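Local coordinates for protein endoglucanase (PDB 2C24) that probably binds beta-glucan chains, including xyloglucan, as the family 30 carbohydrate-binding module of a larger cellulosomal cellulase, at residues Y94-I99 with K184-D189. Sequence-based numbering, arbitrary orientation.
Sequences YLEFDI and KITSED
E96 lies between T186 and K184 on one face of an antiparallel strand pair, its carboxylate directed to the threonine and its CB facing the lysine. With CG anti to the carbonyl carbon (chi1 -59°) and the chain extended beyond it, the glutamate runs at about a right angle to the T186 side chain. OG1 of T186 donates a hydrogen bond to OE1 of E96; the modelled separation of 2.4 Å is very short, so its exact length is doubtful. The threonine methyl comes to the same carboxylate oxygen, CG2 to OE1 of E96 at 3.4 Å. T186 OG1 also sits at the edge of the Y94 ring, near its plane. The K184 chain is extended until a bend at chi4 (-63°) brings NZ to within 3.8 Å of E96 CB, without forming a salt bridge to the glutamate; NZ instead pairs with D182 of its own strand.

On the other face L95 and I185, both buried, meet at a slant through their delta methyls, CD1 to CD1 at 3.6 Å. I21 and V19 of the adjoining strand 19-22 add to this apolar patch. Between the faces, Y94 and T186 exchange two backbone hydrogen bonds, as do E96 and K184; E96 N to K184 O measures 2.9 Å. L95 and I185 form the non-hydrogen-bonded pair between them, where I185 CA makes a CA-H...O contact with Y94 O at 3.4 Å.

The backbone of L95 also bonds to I146 and that of I185 to V19, placing both strands inside a larger sheet. This amphipathic antiparallel pairing, polar on the E96 face and aliphatic on the L95 face, belongs to the predominantly beta-stranded, two-sheet fold of the family 30 carbohydrate-binding module.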
loop_
_atom_site.group_PDB
_atom_site.type_symbol
_atom_site.label_atom_id
_atom_site.label_comp_id
_atom_site.label_asym_id
_atom_site.label_seq_id
_atom_site.Cartn_x
_atom_site.Cartn_y
_atom_site.Cartn_z
ATOM N N TYR A 94 12.018 6.077 1.094
ATOM C CA TYR A 94 11.439 4.790 1.470
ATOM C C TYR A 94 9.911 4.846 1.524
ATOM O O TYR A 94 9.319 5.925 1.602
ATOM C CB TYR A 94 11.954 4.341 2.845
ATOM C CG TYR A 94 13.451 4.174 2.952
ATOM C CD1 TYR A 94 14.269 5.258 3.270
ATOM C CD2 TYR A 94 14.050 2.930 2.753
ATOM C CE1 TYR A 94 15.652 5.112 3.377
ATOM C CE2 TYR A 94 15.435 2.770 2.859
ATOM C CZ TYR A 94 16.228 3.871 3.170
ATOM O OH TYR A 94 17.597 3.736 3.275
ATOM N N LEU A 95 9.289 3.671 1.465
ATOM C CA LEU A 95 7.912 3.497 1.902
ATOM C C LEU A 95 7.983 2.835 3.268
ATOM O O LEU A 95 8.431 1.692 3.398
ATOM C CB LEU A 95 7.112 2.631 0.922
ATOM C CG LEU A 95 5.774 2.036 1.390
ATOM C CD1 LEU A 95 4.695 3.099 1.585
ATOM C CD2 LEU A 95 5.299 0.971 0.415
ATOM N N GLU A 96 7.547 3.566 4.287
ATOM C CA GLU A 96 7.642 3.097 5.659
ATOM C C GLU A 96 6.270 2.869 6.260
ATOM O O GLU A 96 5.328 3.621 5.991
ATOM C CB GLU A 96 8.436 4.090 6.511
ATOM C CG GLU A 96 9.851 4.340 6.007
ATOM C CD GLU A 96 10.685 5.166 6.973
ATOM O OE1 GLU A 96 11.244 6.194 6.540
ATOM O OE2 GLU A 96 10.783 4.792 8.161
ATOM N N PHE A 97 6.177 1.816 7.067
ATOM C CA PHE A 97 4.961 1.450 7.783
ATOM C C PHE A 97 5.299 0.366 8.797
ATOM O O PHE A 97 6.323 -0.308 8.677
ATOM C CB PHE A 97 3.871 0.952 6.819
ATOM C CG PHE A 97 4.280 -0.243 5.988
ATOM C CD1 PHE A 97 3.990 -1.536 6.412
ATOM C CD2 PHE A 97 4.939 -0.071 4.773
ATOM C CE1 PHE A 97 4.359 -2.635 5.652
ATOM C CE2 PHE A 97 5.314 -1.162 4.006
ATOM C CZ PHE A 97 5.023 -2.447 4.446
ATOM N N ASP A 98 4.435 0.212 9.793
ATOM C CA ASP A 98 4.527 -0.890 10.739
ATOM C C ASP A 98 3.438 -1.888 10.369
ATOM O O ASP A 98 2.395 -1.496 9.844
ATOM C CB ASP A 98 4.366 -0.383 12.180
ATOM C CG ASP A 98 5.392 0.685 12.544
ATOM O OD1 ASP A 98 5.036 1.882 12.585
ATOM O OD2 ASP A 98 6.564 0.334 12.774
ATOM N N ILE A 99 3.692 -3.171 10.622
ATOM C CA ILE A 99 2.778 -4.243 10.221
ATOM C C ILE A 99 2.812 -5.432 11.180
ATOM O O ILE A 99 3.866 -5.783 11.712
ATOM C CB ILE A 99 3.054 -4.736 8.754
ATOM C CG1 ILE A 99 1.943 -5.683 8.270
ATOM C CG2 ILE A 99 4.450 -5.382 8.631
ATOM C CD1 ILE A 99 2.054 -6.108 6.814
ATOM N N LYS A 184 3.645 5.901 5.312
ATOM C CA LYS A 184 4.222 7.164 4.866
ATOM C C LYS A 184 5.336 6.963 3.832
ATOM O O LYS A 184 5.985 5.914 3.803
ATOM C CB LYS A 184 4.747 7.970 6.069
ATOM C CG LYS A 184 5.799 7.250 6.921
ATOM C CD LYS A 184 6.122 8.029 8.192
ATOM C CE LYS A 184 7.286 7.410 8.975
ATOM N NZ LYS A 184 7.010 6.027 9.483
ATOM N N ILE A 185 5.521 7.972 2.981
ATOM C CA ILE A 185 6.668 8.060 2.086
ATOM C C ILE A 185 7.647 9.077 2.671
ATOM O O ILE A 185 7.292 10.240 2.881
ATOM C CB ILE A 185 6.269 8.519 0.651
ATOM C CG1 ILE A 185 5.210 7.595 0.026
ATOM C CG2 ILE A 185 7.508 8.658 -0.249
ATOM C CD1 ILE A 185 5.617 6.134 -0.085
ATOM N N THR A 186 8.873 8.633 2.936
ATOM C CA THR A 186 9.898 9.495 3.519
ATOM C C THR A 186 11.120 9.584 2.612
ATOM O O THR A 186 11.321 8.731 1.750
ATOM C CB THR A 186 10.356 8.976 4.903
ATOM O OG1 THR A 186 11.057 7.738 4.742
ATOM C CG2 THR A 186 9.169 8.768 5.842
ATOM N N SER A 187 11.925 10.625 2.801
ATOM C CA SER A 187 13.236 10.716 2.162
ATOM C C SER A 187 14.209 11.496 3.041
ATOM O O SER A 187 13.974 12.667 3.353
ATOM C CB SER A 187 13.144 11.362 0.778
ATOM O OG SER A 187 14.404 11.319 0.125
ATOM N N GLU A 188 15.300 10.836 3.426
ATOM C CA GLU A 188 16.355 11.465 4.221
ATOM C C GLU A 188 17.198 12.427 3.362
ATOM O O GLU A 188 18.142 13.051 3.854
ATOM C CB GLU A 188 17.220 10.388 4.900
ATOM C CG GLU A 188 18.081 10.870 6.082
ATOM C CD GLU A 188 17.306 11.088 7.387
ATOM O OE1 GLU A 188 16.063 10.941 7.408
ATOM O OE2 GLU A 188 17.958 11.414 8.406
ATOM N N ASP A 189 16.846 12.545 2.082
ATOM C CA ASP A 189 17.444 13.544 1.196
ATOM C C ASP A 189 16.918 14.935 1.522
ATOM O O ASP A 189 15.820 15.077 2.066
ATOM C CB ASP A 189 17.170 13.208 -0.275
ATOM C CG ASP A 189 18.145 12.184 -0.836
ATOM O OD1 ASP A 189 18.855 11.523 -0.043
ATOM O OD2 ASP A 189 18.203 12.038 -2.075
#